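Local coordinates for glutamine cyclotransferase (Tannerella forsythia, PDB 6QRO), which probably converts N-terminal glutamine of peptides into pyroglutamate, as a zinc-dependent glutaminyl cyclase related to the M28 peptidases, at residues P46-T51 with E166-P171; A77-Y82 with L87-I92; W234-E239 with L310-N315. All coordinates share one frame; numbering follows the deposited sequence.

Contact 1 of 3, residues P46-T51 with E166-P171. With ZN (zinc ion), chain E.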
loop_
_atom_site.group_PDB
_atom_site.type_symbol
_atom_site.label_atom_id
_atom_site.label_comp_id
_atom_site.label_asym_id
_atom_site.label_seq_id
_atom_site.Cartn_x
_atom_site.Cartn_y
_atom_site.Cartn_z
ATOM N N PRO A 46 -10.945 -10.066 -7.993
ATOM C CA PRO A 46 -9.535 -9.949 -7.607
ATOM C C PRO A 46 -8.756 -9.125 -8.617
ATOM O O PRO A 46 -9.004 -9.183 -9.822
ATOM C CB PRO A 46 -9.057 -11.407 -7.559
ATOM C CG PRO A 46 -10.295 -12.197 -7.284
ATOM C CD PRO A 46 -11.403 -11.471 -8.005
ATOM N N ARG A 47 -7.893 -8.261 -8.105
ATOM C CA ARG A 47 -7.034 -7.446 -8.963
ATOM C C ARG A 47 -5.751 -8.220 -9.306
ATOM O O ARG A 47 -4.637 -7.880 -8.892
ATOM C CB ARG A 47 -6.739 -6.098 -8.303
ATOM C CG ARG A 47 -7.893 -5.054 -8.426
ATOM C CD ARG A 47 -9.050 -5.331 -7.467
ATOM N NE ARG A 47 -8.611 -5.273 -6.071
ATOM C CZ ARG A 47 -9.021 -6.112 -5.128
ATOM N NH1 ARG A 47 -8.560 -5.989 -3.886
ATOM N NH2 ARG A 47 -9.863 -7.097 -5.426
ATOM N N VAL A 48 -5.937 -9.316 -10.040
ATOM C CA VAL A 48 -4.820 -10.151 -10.500
ATOM C C VAL A 48 -4.269 -9.588 -11.809
ATOM O O VAL A 48 -5.042 -9.349 -12.749
ATOM C CB VAL A 48 -5.251 -11.616 -10.696
ATOM C CG1 VAL A 48 -4.099 -12.440 -11.262
ATOM C CG2 VAL A 48 -5.729 -12.213 -9.396
ATOM N N PRO A 49 -2.961 -9.334 -11.910
ATOM C CA PRO A 49 -2.397 -8.853 -13.175
ATOM C C PRO A 49 -2.739 -9.773 -14.349
ATOM O O PRO A 49 -2.673 -11.001 -14.245
ATOM C CB PRO A 49 -0.896 -8.811 -12.885
ATOM C CG PRO A 49 -0.835 -8.534 -11.411
ATOM C CD PRO A 49 -1.977 -9.282 -10.814
ATOM N N ASN A 50 -3.096 -9.152 -15.478
ATOM C CA ASN A 50 -3.510 -9.808 -16.729
ATOM C C ASN A 50 -4.955 -10.294 -16.704
ATOM O O ASN A 50 -5.284 -11.223 -17.447
ATOM C CB ASN A 50 -2.600 -10.971 -17.162
ATOM C CG ASN A 50 -1.196 -10.515 -17.544
ATOM O OD1 ASN A 50 -0.947 -9.324 -17.702
ATOM N ND2 ASN A 50 -0.283 -11.467 -17.728
ATOM N N THR A 51 -5.802 -9.799 -15.801
ATOM C CA THR A 51 -7.229 -10.088 -15.854
ATOM C C THR A 51 -7.986 -8.817 -16.206
ATOM O O THR A 51 -7.471 -7.708 -16.064
ATOM C CB THR A 51 -7.768 -10.642 -14.526
ATOM O OG1 THR A 51 -7.613 -9.663 -13.485
ATOM C CG2 THR A 51 -7.042 -11.918 -14.154
ATOM N N GLU A 166 2.855 -6.446 -6.835
ATOM C CA GLU A 166 3.586 -6.597 -5.586
ATOM C C GLU A 166 3.417 -7.982 -4.986
ATOM O O GLU A 166 4.345 -8.479 -4.337
ATOM C CB GLU A 166 3.092 -5.554 -4.589
ATOM C CG GLU A 166 3.648 -5.611 -3.171
ATOM C CD GLU A 166 2.758 -6.441 -2.212
ATOM O OE1 GLU A 166 1.759 -7.022 -2.683
ATOM O OE2 GLU A 166 3.032 -6.489 -0.991
ATOM N N ASP A 167 2.250 -8.604 -5.188
ATOM C CA ASP A 167 1.802 -9.761 -4.422
ATOM C C ASP A 167 1.737 -11.032 -5.265
ATOM O O ASP A 167 0.930 -11.924 -4.986
ATOM C CB ASP A 167 0.433 -9.483 -3.800
ATOM C CG ASP A 167 0.376 -9.876 -2.348
ATOM O OD1 ASP A 167 1.424 -10.233 -1.792
ATOM O OD2 ASP A 167 -0.689 -9.801 -1.744
ATOM N N TYR A 168 2.600 -11.136 -6.279
ATOM C CA TYR A 168 2.659 -12.267 -7.202
ATOM C C TYR A 168 3.895 -13.111 -6.933
ATOM O O TYR A 168 4.423 -13.752 -7.833
ATOM C CB TYR A 168 2.683 -11.762 -8.646
ATOM C CG TYR A 168 1.995 -12.584 -9.726
ATOM C CD1 TYR A 168 2.543 -13.803 -10.168
ATOM C CD2 TYR A 168 0.890 -12.087 -10.405
ATOM C CE1 TYR A 168 1.949 -14.530 -11.187
ATOM C CE2 TYR A 168 0.298 -12.801 -11.445
ATOM C CZ TYR A 168 0.833 -14.023 -11.837
ATOM O OH TYR A 168 0.245 -14.745 -12.870
ATOM N N GLY A 169 4.383 -13.106 -5.698
ATOM C CA GLY A 169 5.632 -13.773 -5.430
ATOM C C GLY A 169 5.465 -15.263 -5.388
ATOM O O GLY A 169 4.348 -15.787 -5.403
ATOM N N THR A 170 6.603 -15.942 -5.311
ATOM C CA THR A 170 6.642 -17.394 -5.323
ATOM C C THR A 170 5.687 -17.943 -4.265
ATOM O O THR A 170 5.830 -17.612 -3.083
ATOM C CB THR A 170 8.066 -17.885 -5.056
ATOM O OG1 THR A 170 8.955 -17.323 -6.019
ATOM C CG2 THR A 170 8.134 -19.393 -5.177
ATOM N N PRO A 171 4.718 -18.767 -4.639
ATOM C CA PRO A 171 3.816 -19.345 -3.644
ATOM C C PRO A 171 4.455 -20.446 -2.811
ATOM O O PRO A 171 5.477 -21.037 -3.174
ATOM C CB PRO A 171 2.673 -19.893 -4.496
ATOM C CG PRO A 171 3.253 -20.092 -5.818
ATOM C CD PRO A 171 4.283 -19.051 -6.009
HETATM ZN ZN ZN E . 0.076 -10.167 0.093
HETATM O O HOH W 1 -2.047 -13.587 -14.221
HETATM O O HOH W 2 1.104 -10.039 1.513
#
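The ring of Tyr168 meets Pro49 at its edge: Pro49 CD lies near the ring plane, 4.0 Å from Tyr168 CD2, and the two side chains run past each other in opposite directions. Val48 CG1 comes obliquely toward Tyr168 CE2, at 4.4 Å. Over one face lies Leu87 CD1 of the neighbouring hairpin, with Ala81 CB on the same side but farther out, by the rim. A chi1 of -146° brings the ring alongside Pro49. In the plane, beyond the hydroxyl, sits a water that donates to Pro49 O and is also hydrogen-bonded to Tyr168 OH at 2.9 Å, so the phenol reaches the other loop through a single bridging water while its carbon edge packs directly.

The 46-51 loop offers this edge because Val48 to Thr51 form a type II turn. Proline suits its second position, and Asn50 tolerates the left-handed backbone of the third. Thr51 OG1 reinforces the turn by a 2.7 Å bond to Val48 O, made in the carbonyl plane on a lone pair; the same hydroxyl caps His54 N at the start of helix 52-67.

One residue before the tyrosine, Asp167 chelates zinc through OD2 at 2.0 Å and OD1 at 2.3 Å; Asp134, His288 and a water complete the shell. An apolar edge contact backed by a water bridge thus places a buried tyrosine beside a metal ligand, which probably helps fix the loop that carries Asp167.

Contact 2 of 3, residues A77-Y82 with L87-I92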
loop_
_atom_site.group_PDB
_atom_site.type_symbol
_atom_site.label_atom_id
_atom_site.label_comp_id
_atom_site.label_asym_id
_atom_site.label_seq_id
_atom_site.Cartn_x
_atom_site.Cartn_y
_atom_site.Cartn_z
ATOM N N ALA A 77 4.258 -1.551 -17.737
ATOM C CA ALA A 77 5.475 -2.336 -17.817
ATOM C C ALA A 77 5.132 -3.806 -17.890
ATOM O O ALA A 77 4.252 -4.293 -17.173
ATOM C CB ALA A 77 6.381 -2.080 -16.604
ATOM N N VAL A 78 5.861 -4.513 -18.740
ATOM C CA VAL A 78 5.718 -5.955 -18.868
ATOM C C VAL A 78 6.749 -6.539 -17.912
ATOM O O VAL A 78 7.951 -6.512 -18.183
ATOM C CB VAL A 78 5.936 -6.418 -20.316
ATOM C CG1 VAL A 78 5.660 -7.915 -20.472
ATOM C CG2 VAL A 78 5.057 -5.610 -21.270
ATOM N N LEU A 79 6.276 -7.073 -16.795
ATOM C CA LEU A 79 7.136 -7.585 -15.744
ATOM C C LEU A 79 7.044 -9.100 -15.727
ATOM O O LEU A 79 6.017 -9.671 -16.086
ATOM C CB LEU A 79 6.739 -7.015 -14.384
ATOM C CG LEU A 79 6.548 -5.497 -14.386
ATOM C CD1 LEU A 79 6.175 -5.028 -12.994
ATOM C CD2 LEU A 79 7.808 -4.802 -14.884
ATOM N N THR A 80 8.126 -9.746 -15.306
ATOM C CA THR A 80 8.231 -11.199 -15.348
ATOM C C THR A 80 8.054 -11.748 -13.937
ATOM O O THR A 80 8.825 -11.415 -13.028
ATOM C CB THR A 80 9.575 -11.631 -15.952
ATOM O OG1 THR A 80 9.702 -11.094 -17.270
ATOM C CG2 THR A 80 9.673 -13.144 -16.052
ATOM N N ALA A 81 7.015 -12.562 -13.758
ATOM C CA ALA A 81 6.749 -13.202 -12.485
ATOM C C ALA A 81 7.752 -14.334 -12.239
ATOM O O ALA A 81 8.552 -14.694 -13.109
ATOM C CB ALA A 81 5.314 -13.738 -12.447
ATOM N N TYR A 82 7.690 -14.888 -11.019
ATOM C CA TYR A 82 8.569 -15.972 -10.588
ATOM C C TYR A 82 8.545 -17.149 -11.560
ATOM O O TYR A 82 9.550 -17.842 -11.729
ATOM C CB TYR A 82 8.148 -16.434 -9.182
ATOM C CG TYR A 82 6.850 -17.215 -9.215
ATOM C CD1 TYR A 82 5.630 -16.557 -9.295
ATOM C CD2 TYR A 82 6.842 -18.610 -9.251
ATOM C CE1 TYR A 82 4.436 -17.263 -9.375
ATOM C CE2 TYR A 82 5.643 -19.324 -9.328
ATOM C CZ TYR A 82 4.442 -18.642 -9.390
ATOM O OH TYR A 82 3.250 -19.331 -9.466
ATOM N N LEU A 87 3.824 -10.061 -16.932
ATOM C CA LEU A 87 2.720 -9.362 -16.284
ATOM C C LEU A 87 2.593 -7.962 -16.880
ATOM O O LEU A 87 3.545 -7.171 -16.842
ATOM C CB LEU A 87 2.935 -9.291 -14.773
ATOM C CG LEU A 87 3.165 -10.666 -14.132
ATOM C CD1 LEU A 87 3.334 -10.564 -12.637
ATOM C CD2 LEU A 87 2.074 -11.658 -14.522
ATOM N N LYS A 88 1.400 -7.655 -17.388
ATOM C CA LYS A 88 1.083 -6.349 -17.959
ATOM C C LYS A 88 0.634 -5.457 -16.812
ATOM O O LYS A 88 -0.555 -5.376 -16.482
ATOM C CB LYS A 88 0.005 -6.495 -19.026
ATOM C CG LYS A 88 0.315 -7.582 -20.029
ATOM C CD LYS A 88 1.406 -7.219 -21.002
ATOM C CE LYS A 88 1.442 -8.252 -22.133
ATOM N NZ LYS A 88 1.116 -7.698 -23.484
ATOM N N ALA A 89 1.605 -4.775 -16.211
ATOM C CA ALA A 89 1.427 -3.992 -15.000
ATOM C C ALA A 89 1.162 -2.520 -15.301
ATOM O O ALA A 89 1.558 -2.003 -16.341
ATOM C CB ALA A 89 2.658 -4.111 -14.098
ATOM N N GLN A 90 0.439 -1.868 -14.383
ATOM C CA GLN A 90 0.227 -0.423 -14.380
ATOM C C GLN A 90 0.627 0.100 -13.004
ATOM O O GLN A 90 -0.033 -0.215 -12.015
ATOM C CB GLN A 90 -1.223 -0.021 -14.680
ATOM C CG GLN A 90 -1.787 -0.344 -16.046
ATOM C CD GLN A 90 -2.682 -1.570 -16.071
ATOM O OE1 GLN A 90 -2.976 -2.152 -15.043
ATOM N NE2 GLN A 90 -3.160 -1.925 -17.254
ATOM N N ASN A 91 1.745 0.833 -12.927
ATOM C CA ASN A 91 2.042 1.660 -11.757
ATOM C C ASN A 91 1.309 2.991 -11.903
ATOM O O ASN A 91 1.497 3.700 -12.900
ATOM C CB ASN A 91 3.539 1.919 -11.604
ATOM C CG ASN A 91 4.341 0.656 -11.259
ATOM O OD1 ASN A 91 3.851 -0.268 -10.611
ATOM N ND2 ASN A 91 5.597 0.657 -11.651
ATOM N N ILE A 92 0.485 3.336 -10.913
ATOM C CA ILE A 92 -0.405 4.495 -10.997
ATOM C C ILE A 92 0.099 5.574 -10.043
ATOM O O ILE A 92 0.149 5.365 -8.824
ATOM C CB ILE A 92 -1.861 4.105 -10.693
ATOM C CG1 ILE A 92 -2.287 2.966 -11.620
ATOM C CG2 ILE A 92 -2.782 5.325 -10.880
ATOM C CD1 ILE A 92 -3.519 2.206 -11.163
#
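Leu87 O is approached by two groups of the partner strand: Leu79 N donates to it at 2.7 Å, and Val78 CA, 3.2 Å from Leu87 O, turns its C-H to the same oxygen. This pairing is characteristic of an antiparallel beta hairpin. Leu79 with Leu87 and Ala77 with Ala89 are hydrogen-bonded pairs, and Val78 with Lys88 is the non-hydrogen-bonded pair between them. At the inner end Ala89 N reaches Ala77 O at 2.9 Å, while Ala77 N donates to Ala89 O at 3.1 Å.

Ala77, Leu79, Leu87 and Ala89 share one face. Leu79 holds CG beside its backbone N (chi1 -48°), which carries Leu79 CD1 diagonally to within 3.8 Å of Ala89 CB; the small alanine lets the branch lie close to the sheet. Because the strands are antiparallel, the similar torsion of Leu87 leads its branch the other way, and Leu87 CD1 meets Ala81 CB at 3.7 Å just where the first strand gives way to loop.

Toward solvent on the opposite face, Val78 and Lys88 lie side by side and point the same way, Val78 CG2 touching Lys88 CD at 4.0 Å. Beta-branched valine suits an extended strand, and the aliphatic stem of lysine packs on it while the amine can stay hydrated.

Strand 71-80 is outermost in the sheet; strand 86-96 lies between it and strand 157-163, with which it also pairs antiparallel. Helix 184-191 packs on the face of Ala77 and Leu79 through Phe188 and Leu184, whereas helix 52-67 meets Gln90 and Ile92.

Contact 3 of 3, residues W234-E239 with L310-N315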
loop_
_atom_site.group_PDB
_atom_site.type_symbol
_atom_site.label_atom_id
_atom_site.label_comp_id
_atom_site.label_asym_id
_atom_site.label_seq_id
_atom_site.Cartn_x
_atom_site.Cartn_y
_atom_site.Cartn_z
ATOM N N TRP A 234 4.667 7.707 14.601
ATOM C CA TRP A 234 4.205 7.107 15.848
ATOM C C TRP A 234 3.884 8.150 16.903
ATOM O O TRP A 234 2.975 7.940 17.711
ATOM C CB TRP A 234 5.228 6.102 16.381
ATOM C CG TRP A 234 4.854 4.712 15.981
ATOM C CD1 TRP A 234 4.493 3.694 16.808
ATOM C CD2 TRP A 234 4.772 4.200 14.648
ATOM N NE1 TRP A 234 4.194 2.576 16.074
ATOM C CE2 TRP A 234 4.365 2.855 14.744
ATOM C CE3 TRP A 234 5.023 4.740 13.382
ATOM C CZ2 TRP A 234 4.197 2.039 13.622
ATOM C CZ3 TRP A 234 4.853 3.937 12.275
ATOM C CH2 TRP A 234 4.438 2.594 12.403
ATOM N N THR A 235 4.623 9.264 16.923
ATOM C CA THR A 235 4.339 10.320 17.886
ATOM C C THR A 235 2.991 10.967 17.588
ATOM O O THR A 235 2.130 11.076 18.469
ATOM C CB THR A 235 5.464 11.353 17.849
ATOM O OG1 THR A 235 6.706 10.714 18.150
ATOM C CG2 THR A 235 5.215 12.468 18.848
ATOM N N ALA A 236 2.791 11.377 16.331
ATOM C CA ALA A 236 1.532 11.966 15.907
ATOM C C ALA A 236 0.374 11.017 16.159
ATOM O O ALA A 236 -0.729 11.454 16.496
ATOM C CB ALA A 236 1.602 12.358 14.434
ATOM N N ALA A 237 0.580 9.715 15.935
ATOM C CA ALA A 237 -0.502 8.768 16.178
ATOM C C ALA A 237 -0.904 8.762 17.646
ATOM O O ALA A 237 -2.097 8.755 17.974
ATOM C CB ALA A 237 -0.099 7.365 15.722
ATOM N N ARG A 238 0.068 8.766 18.554
ATOM C CA ARG A 238 -0.294 8.763 19.966
ATOM C C ARG A 238 -0.901 10.110 20.368
ATOM O O ARG A 238 -1.882 10.153 21.117
ATOM C CB ARG A 238 0.919 8.347 20.812
ATOM C CG ARG A 238 0.698 8.313 22.326
ATOM C CD ARG A 238 1.587 7.252 23.049
ATOM N NE ARG A 238 1.275 5.851 22.686
ATOM C CZ ARG A 238 2.046 5.041 21.940
ATOM N NH1 ARG A 238 3.209 5.470 21.451
ATOM N NH2 ARG A 238 1.655 3.784 21.675
ATOM N N GLU A 239 -0.366 11.214 19.831
ATOM C CA GLU A 239 -0.953 12.524 20.090
ATOM C C GLU A 239 -2.422 12.579 19.694
ATOM O O GLU A 239 -3.210 13.279 20.344
ATOM C CB GLU A 239 -0.182 13.619 19.357
ATOM C CG GLU A 239 1.132 14.006 20.004
ATOM C CD GLU A 239 1.821 15.128 19.248
ATOM O OE1 GLU A 239 1.316 15.494 18.162
ATOM O OE2 GLU A 239 2.857 15.644 19.729
ATOM N N LEU A 310 -2.955 12.255 7.595
ATOM C CA LEU A 310 -3.443 13.598 7.297
ATOM C C LEU A 310 -2.844 14.631 8.254
ATOM O O LEU A 310 -2.506 15.746 7.847
ATOM C CB LEU A 310 -4.969 13.610 7.335
ATOM C CG LEU A 310 -5.590 13.027 6.060
ATOM C CD1 LEU A 310 -7.084 13.166 6.112
ATOM C CD2 LEU A 310 -5.041 13.715 4.814
ATOM N N ASN A 311 -2.747 14.294 9.539
ATOM C CA ASN A 311 -2.137 15.200 10.505
ATOM C C ASN A 311 -0.673 15.491 10.172
ATOM O O ASN A 311 -0.250 16.656 10.171
ATOM C CB ASN A 311 -2.268 14.594 11.907
ATOM C CG ASN A 311 -1.793 15.531 13.002
ATOM O OD1 ASN A 311 -2.583 16.276 13.583
ATOM N ND2 ASN A 311 -0.490 15.494 13.292
ATOM N N VAL A 312 0.113 14.444 9.854
ATOM C CA VAL A 312 1.551 14.623 9.632
ATOM C C VAL A 312 1.824 15.397 8.342
ATOM O O VAL A 312 2.725 16.247 8.300
ATOM C CB VAL A 312 2.308 13.271 9.667
ATOM C CG1 VAL A 312 1.996 12.488 10.933
ATOM C CG2 VAL A 312 2.052 12.411 8.443
ATOM N N ILE A 313 1.078 15.117 7.268
ATOM C CA ILE A 313 1.406 15.755 5.995
ATOM C C ILE A 313 1.055 17.234 6.036
ATOM O O ILE A 313 1.760 18.061 5.454
ATOM C CB ILE A 313 0.742 15.041 4.806
ATOM C CG1 ILE A 313 -0.772 14.932 4.997
ATOM C CG2 ILE A 313 1.438 13.686 4.533
ATOM C CD1 ILE A 313 -1.533 14.713 3.711
ATOM N N TYR A 314 -0.059 17.589 6.689
ATOM C CA TYR A 314 -0.429 18.995 6.802
ATOM C C TYR A 314 0.471 19.718 7.789
ATOM O O TYR A 314 0.514 20.954 7.798
ATOM C CB TYR A 314 -1.891 19.134 7.215
ATOM C CG TYR A 314 -2.830 18.968 6.058
ATOM C CD1 TYR A 314 -3.034 19.999 5.152
ATOM C CD2 TYR A 314 -3.500 17.775 5.853
ATOM C CE1 TYR A 314 -3.897 19.847 4.078
ATOM C CE2 TYR A 314 -4.361 17.605 4.780
ATOM C CZ TYR A 314 -4.557 18.643 3.894
ATOM O OH TYR A 314 -5.422 18.471 2.832
ATOM N N ASN A 315 1.171 18.971 8.634
ATOM C CA ASN A 315 2.149 19.532 9.549
ATOM C C ASN A 315 3.553 19.538 8.968
ATOM O O ASN A 315 4.493 19.921 9.670
ATOM C CB ASN A 315 2.103 18.792 10.888
ATOM C CG ASN A 315 0.970 19.293 11.773
ATOM O OD1 ASN A 315 1.146 20.254 12.528
ATOM N ND2 ASN A 315 -0.212 18.677 11.650
#
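Two helical segments draw together at Ala236 and Val312, whose CA atoms lie 6.8 Å apart, with no hydrogen bond passing between the backbones. So close an approach depends on the smallness of the residue at the centre. The methyl of Ala236 is directed at the other helix, and Ala236 CB comes within 3.5 Å of Val312 CG1, a tight apolar contact. Val312 holds CG1 beside its backbone N (chi1 -53°), and it is this branch that meets the methyl, end against end; the other branch, CG2, is turned off from the interface.

Asn311 flanks the same methyl. Its side chain extends with CG opposite the backbone N (chi1 -174°), and Asn311 ND2 stops 3.9 Å from Ala236 CB, a contact of van der Waals kind. An amide suits this partly exposed rim, where it can pack on the methyl and still face solvent; its side chain also touches Leu240, just past the end of the first helix.

The pair belongs to a helical part of the globular alpha/beta fold of the M28 family, where helices 227-239 and 299-314 lie next to each other, away from the zinc site. Helix 299-314 turns other residues to helix 132-151: Leu310 rests on Ile145 and Gln148, and Ile313 on Ile149. Trp234, one turn before Arg238, leaves the interface to pack edge-to-face with Phe246.

Within the first segment the helical bonds run on either side of the contacting alanine, Arg238 N to Trp234 O at 3.1 Å and Glu239 N to Thr235 O at 2.8 Å, and this regular backbone is what presents the Ala236 methyl squarely to Val312.

How the contacts relate
Contacts 1 and 2 are neighbours, their centres about 10 Å apart; contact 3 lies on the other side of the chain's centre, about 33 and 34 Å from them between centres. Along the sequence, the hairpin of contact 2 falls between the two loops that contact 1 brings together, and contact 3 follows both. The first two touch directly: Asn50 OD1 lies 2.9 Å from Lys88 N, a probable hydrogen bond, and Tyr82 packs against Thr170 and Pro171. The hairpin 71-80/86-96 is thus tied by Asn50 to loop 46-51, and through Tyr82 in its turn packs on the loop bearing zinc ligand Asp167, whereas contact 3 joins two helices remote from the metal.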